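Local coordinates for type II restriction enzyme AgeI (PDB 5DWA), which recognises the double-stranded DNA sequence 5'-ACCGGT-3' and cleaves it after the first A, acting as a type II restriction endonuclease of the PD-(D/E)XK class, at residues N211-R225 with S239-T251. Numbering follows the deposited sequence. Where two conformers were deposited one is given.
Sequences NRGELGTPDRPSDKR and SYNLRTSPSNATT. With nucleotides of chain D.
N241 and R243 both reach the backbone oxygen of N211. N241 ND2 donates to N211 O at 3.0 Å in an almost straight bond (168°), approaching from above the carbonyl plane, while R243 NH1 adds a weak bond. An asparagine suits position 241 because its other end, OD1, accepts from R243 N at 2.9 Å, an Asx turn that holds the amide in place. Replacing N241 with alanine removes both ends, which would probably cost N211 O its straight bond and R243 N its side-chain acceptor. R243 NH2 forms a salt bridge with D65.

R225 makes the second tight point. Its chain bends at chi3 (-66°); in the conformer given, NH2 and NE face S245 O and L215 O, bridging both segments, though these very short contacts have doubtful lengths. NH1 pairs with E229. Beside it, L215 CD1 packs on T244 CG2 (3.6 Å), while T244 OG1 bonds S239 OG and D198; threonine serves both needs.

The outer side is looser and watery: water 2 links G216 O to S245 N, water 1 joins R212 O and R243 O. Glycine suits 216, where a CB would clash with R220 O. At this rim P218 crosses exposed N248.

S222, at the N-cap of helix 223-230, accepts a weak bond from R225 N; D223 N and K224 NZ bind the DG3 phosphate of chain D. The contact thus joins this DNA-binding helix start to the loop between strands 236-239 and 257-259, with L215, R225 and T244 all touching I257.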
# COMPACT_ATOMS: atom_id res chain seq x y z
N ASN A 211 -14.77 9.27 -12.69
CA ASN A 211 -13.74 8.24 -12.54
C ASN A 211 -12.73 8.27 -13.69
O ASN A 211 -12.82 7.47 -14.63
CB ASN A 211 -14.46 6.90 -12.42
CG ASN A 211 -13.53 5.72 -12.35
OD1 ASN A 211 -12.38 5.83 -11.93
ND2 ASN A 211 -14.03 4.57 -12.75
N ARG A 212 -11.78 9.18 -13.60
CA ARG A 212 -10.85 9.44 -14.69
C ARG A 212 -9.62 8.55 -14.65
O ARG A 212 -8.83 8.53 -15.59
CB ARG A 212 -10.43 10.91 -14.68
CG ARG A 212 -11.60 11.85 -14.88
CD ARG A 212 -11.15 13.29 -15.05
NE ARG A 212 -12.31 14.13 -15.35
CZ ARG A 212 -13.09 14.67 -14.42
NH1 ARG A 212 -12.83 14.49 -13.13
NH2 ARG A 212 -14.13 15.41 -14.78
N GLY A 213 -9.43 7.82 -13.55
CA GLY A 213 -8.25 6.98 -13.43
C GLY A 213 -6.97 7.75 -13.16
O GLY A 213 -7.00 8.96 -12.91
N GLU A 214 -5.84 7.06 -13.25
CA GLU A 214 -4.56 7.62 -12.80
C GLU A 214 -3.44 7.48 -13.82
O GLU A 214 -2.27 7.53 -13.46
CB GLU A 214 -4.14 6.95 -11.48
CG GLU A 214 -5.12 7.20 -10.35
CD GLU A 214 -4.78 6.47 -9.07
OE1 GLU A 214 -5.17 5.29 -8.93
OE2 GLU A 214 -4.13 7.08 -8.20
N LEU A 215 -3.80 7.33 -15.09
CA LEU A 215 -2.80 7.12 -16.12
C LEU A 215 -2.53 8.35 -16.99
O LEU A 215 -1.68 8.30 -17.88
CB LEU A 215 -3.20 5.93 -17.00
CG LEU A 215 -2.93 4.58 -16.33
CD1 LEU A 215 -3.66 3.43 -17.03
CD2 LEU A 215 -1.42 4.32 -16.31
N GLY A 216 -3.23 9.45 -16.74
CA GLY A 216 -2.97 10.67 -17.49
C GLY A 216 -3.14 10.48 -18.99
O GLY A 216 -3.95 9.67 -19.43
N THR A 217 -2.36 11.22 -19.77
CA THR A 217 -2.42 11.12 -21.23
C THR A 217 -1.00 11.00 -21.76
O THR A 217 -0.05 11.29 -21.04
CB THR A 217 -3.09 12.36 -21.85
OG1 THR A 217 -2.28 13.51 -21.57
CG2 THR A 217 -4.49 12.57 -21.27
N PRO A 218 -0.84 10.57 -23.03
CA PRO A 218 0.52 10.57 -23.59
C PRO A 218 1.19 11.95 -23.53
O PRO A 218 2.37 12.03 -23.21
CB PRO A 218 0.29 10.15 -25.04
CG PRO A 218 -0.92 9.28 -24.98
CD PRO A 218 -1.80 9.89 -23.92
N ASP A 219 0.42 13.00 -23.81
CA ASP A 219 0.96 14.36 -23.78
C ASP A 219 1.18 14.84 -22.36
O ASP A 219 2.04 15.68 -22.11
CB ASP A 219 0.02 15.32 -24.51
CG ASP A 219 -0.09 15.02 -25.99
OD1 ASP A 219 0.85 14.42 -26.56
OD2 ASP A 219 -1.13 15.38 -26.59
N ARG A 220 0.41 14.30 -21.42
CA ARG A 220 0.50 14.73 -20.04
C ARG A 220 0.49 13.53 -19.11
O ARG A 220 -0.50 13.27 -18.42
CB ARG A 220 -0.65 15.69 -19.71
CG ARG A 220 -0.39 16.59 -18.54
CD ARG A 220 -1.42 17.71 -18.50
NE ARG A 220 -1.35 18.44 -17.24
CZ ARG A 220 -2.19 19.41 -16.90
NH1 ARG A 220 -3.16 19.76 -17.73
NH2 ARG A 220 -2.05 20.02 -15.73
N PRO A 221 1.60 12.77 -19.09
CA PRO A 221 1.58 11.48 -18.39
C PRO A 221 1.64 11.60 -16.88
O PRO A 221 2.19 12.55 -16.34
CB PRO A 221 2.83 10.79 -18.93
CG PRO A 221 3.75 11.91 -19.26
CD PRO A 221 2.87 13.01 -19.78
N SER A 222 1.04 10.63 -16.20
CA SER A 222 1.27 10.46 -14.78
C SER A 222 2.53 9.62 -14.62
O SER A 222 3.03 9.07 -15.61
CB SER A 222 0.09 9.77 -14.11
OG SER A 222 0.00 8.43 -14.57
N ASP A 223 3.04 9.49 -13.41
CA ASP A 223 4.25 8.70 -13.23
C ASP A 223 3.98 7.24 -13.57
O ASP A 223 4.87 6.52 -14.02
CB ASP A 223 4.80 8.85 -11.81
CG ASP A 223 3.84 8.35 -10.75
OD1 ASP A 223 2.66 8.11 -11.06
OD2 ASP A 223 4.29 8.21 -9.60
N LYS A 224 2.73 6.81 -13.40
CA LYS A 224 2.34 5.45 -13.74
C LYS A 224 2.41 5.19 -15.23
O LYS A 224 2.83 4.12 -15.66
CB LYS A 224 0.95 5.16 -13.19
CG LYS A 224 0.95 4.88 -11.71
CD LYS A 224 -0.32 5.31 -11.06
CE LYS A 224 -0.35 6.80 -10.88
NZ LYS A 224 0.30 7.22 -9.62
N ARG A 225 2.00 6.16 -16.05
CA ARG A 225 2.09 5.98 -17.49
C ARG A 225 3.56 5.91 -17.90
O ARG A 225 3.92 5.18 -18.82
CB ARG A 225 1.38 7.10 -18.25
CG ARG A 225 1.42 6.90 -19.76
CD ARG A 225 0.60 7.95 -20.50
NE ARG A 225 -0.82 7.81 -20.23
CZ ARG A 225 -1.67 7.12 -20.98
NH1 ARG A 225 -1.24 6.48 -22.06
NH2 ARG A 225 -2.95 7.05 -20.65
N SER A 239 -6.45 -1.66 -19.63
CA SER A 239 -7.34 -0.95 -18.72
C SER A 239 -8.78 -1.14 -19.15
O SER A 239 -9.09 -1.16 -20.34
CB SER A 239 -7.00 0.54 -18.68
OG SER A 239 -7.99 1.23 -17.92
N TYR A 240 -9.66 -1.28 -18.16
CA TYR A 240 -11.08 -1.42 -18.44
C TYR A 240 -11.84 -0.20 -17.95
O TYR A 240 -13.04 -0.25 -17.70
CB TYR A 240 -11.61 -2.71 -17.81
CG TYR A 240 -10.86 -3.91 -18.35
CD1 TYR A 240 -9.80 -4.47 -17.64
CD2 TYR A 240 -11.16 -4.43 -19.60
CE1 TYR A 240 -9.09 -5.55 -18.15
CE2 TYR A 240 -10.45 -5.51 -20.12
CZ TYR A 240 -9.42 -6.06 -19.38
OH TYR A 240 -8.71 -7.12 -19.90
N ASN A 241 -11.11 0.89 -17.79
CA ASN A 241 -11.74 2.19 -17.63
C ASN A 241 -11.81 2.83 -19.00
O ASN A 241 -10.77 3.17 -19.57
CB ASN A 241 -10.94 3.07 -16.66
CG ASN A 241 -11.66 4.35 -16.30
OD1 ASN A 241 -12.48 4.86 -17.07
ND2 ASN A 241 -11.36 4.89 -15.12
N LEU A 242 -13.01 3.00 -19.54
CA LEU A 242 -13.15 3.59 -20.88
C LEU A 242 -12.57 5.01 -20.98
O LEU A 242 -12.34 5.49 -22.08
CB LEU A 242 -14.62 3.60 -21.30
CG LEU A 242 -15.30 2.23 -21.34
CD1 LEU A 242 -16.74 2.35 -21.86
CD2 LEU A 242 -14.48 1.25 -22.18
N ARG A 243 -12.33 5.66 -19.84
CA ARG A 243 -11.71 7.00 -19.83
C ARG A 243 -10.19 6.99 -19.88
O ARG A 243 -9.57 8.03 -20.10
CB ARG A 243 -12.15 7.78 -18.59
CG ARG A 243 -13.63 8.10 -18.60
CD ARG A 243 -13.98 9.11 -17.52
NE ARG A 243 -15.42 9.10 -17.31
CZ ARG A 243 -16.05 8.17 -16.60
NH1 ARG A 243 -15.37 7.19 -16.02
NH2 ARG A 243 -17.37 8.21 -16.48
N THR A 244 -9.58 5.82 -19.67
CA THR A 244 -8.13 5.71 -19.79
C THR A 244 -7.72 6.06 -21.21
O THR A 244 -8.33 5.59 -22.17
CB THR A 244 -7.64 4.28 -19.46
OG1 THR A 244 -8.06 3.91 -18.14
CG2 THR A 244 -6.12 4.21 -19.55
N SER A 245 -6.70 6.91 -21.34
CA SER A 245 -6.18 7.23 -22.66
C SER A 245 -5.23 6.13 -23.11
O SER A 245 -4.28 5.80 -22.41
CB SER A 245 -5.46 8.57 -22.66
OG SER A 245 -6.36 9.62 -22.36
N PRO A 246 -5.50 5.55 -24.29
CA PRO A 246 -4.58 4.53 -24.81
C PRO A 246 -3.26 5.14 -25.22
O PRO A 246 -3.15 6.35 -25.43
CB PRO A 246 -5.33 3.97 -26.02
CG PRO A 246 -6.29 5.04 -26.41
CD PRO A 246 -6.69 5.70 -25.14
N SER A 247 -2.24 4.30 -25.33
CA SER A 247 -0.95 4.72 -25.84
C SER A 247 -1.07 5.17 -27.29
O SER A 247 -1.92 4.68 -28.03
CB SER A 247 0.05 3.58 -25.73
OG SER A 247 0.33 3.27 -24.37
N ASN A 248 -0.20 6.10 -27.69
CA ASN A 248 -0.02 6.40 -29.10
C ASN A 248 0.54 5.18 -29.83
O ASN A 248 0.89 4.18 -29.20
CB ASN A 248 0.90 7.61 -29.29
CG ASN A 248 0.31 8.89 -28.73
OD1 ASN A 248 -0.91 9.08 -28.75
ND2 ASN A 248 1.17 9.77 -28.24
N ALA A 249 0.64 5.27 -31.15
CA ALA A 249 1.10 4.14 -31.97
C ALA A 249 2.50 3.69 -31.57
O ALA A 249 2.83 2.50 -31.64
CB ALA A 249 1.07 4.51 -33.44
N THR A 250 3.33 4.63 -31.14
CA THR A 250 4.67 4.30 -30.68
C THR A 250 4.91 4.86 -29.28
O THR A 250 4.45 5.95 -28.94
CB THR A 250 5.76 4.85 -31.63
OG1 THR A 250 5.80 6.28 -31.54
CG2 THR A 250 5.48 4.44 -33.07
N THR A 251 5.63 4.10 -28.47
CA THR A 251 6.08 4.56 -27.17
C THR A 251 7.58 4.33 -27.09
O THR A 251 8.11 3.47 -27.79
CB THR A 251 5.35 3.82 -26.02
OG1 THR A 251 5.74 2.44 -26.02
CG2 THR A 251 3.84 3.93 -26.16
P DG D 3 0.99 11.08 -10.11
OP1 DG D 3 1.94 11.24 -11.24
OP2 DG D 3 -0.17 10.18 -10.24
O5' DG D 3 1.80 10.66 -8.80
C5' DG D 3 2.90 11.46 -8.38
C4' DG D 3 3.01 11.54 -6.86
O4' DG D 3 1.84 12.18 -6.28
C3' DG D 3 3.17 10.22 -6.13
O3' DG D 3 4.03 10.45 -5.01
C2' DG D 3 1.73 9.91 -5.69
C1' DG D 3 1.26 11.31 -5.32
N9 DG D 3 -0.19 11.52 -5.38
C8 DG D 3 -1.03 11.21 -6.42
N7 DG D 3 -2.27 11.56 -6.21
C5 DG D 3 -2.24 12.18 -4.96
C6 DG D 3 -3.29 12.78 -4.20
O6 DG D 3 -4.48 12.89 -4.49
N1 DG D 3 -2.83 13.28 -2.99
C2 DG D 3 -1.53 13.22 -2.56
N2 DG D 3 -1.27 13.76 -1.36
N3 DG D 3 -0.54 12.66 -3.26
C4 DG D 3 -0.97 12.17 -4.44
O HOH W 1 -8.87 9.96 -17.87
O HOH W 2 -5.57 7.75 -18.88
O HOH W 3 -7.13 10.69 -19.85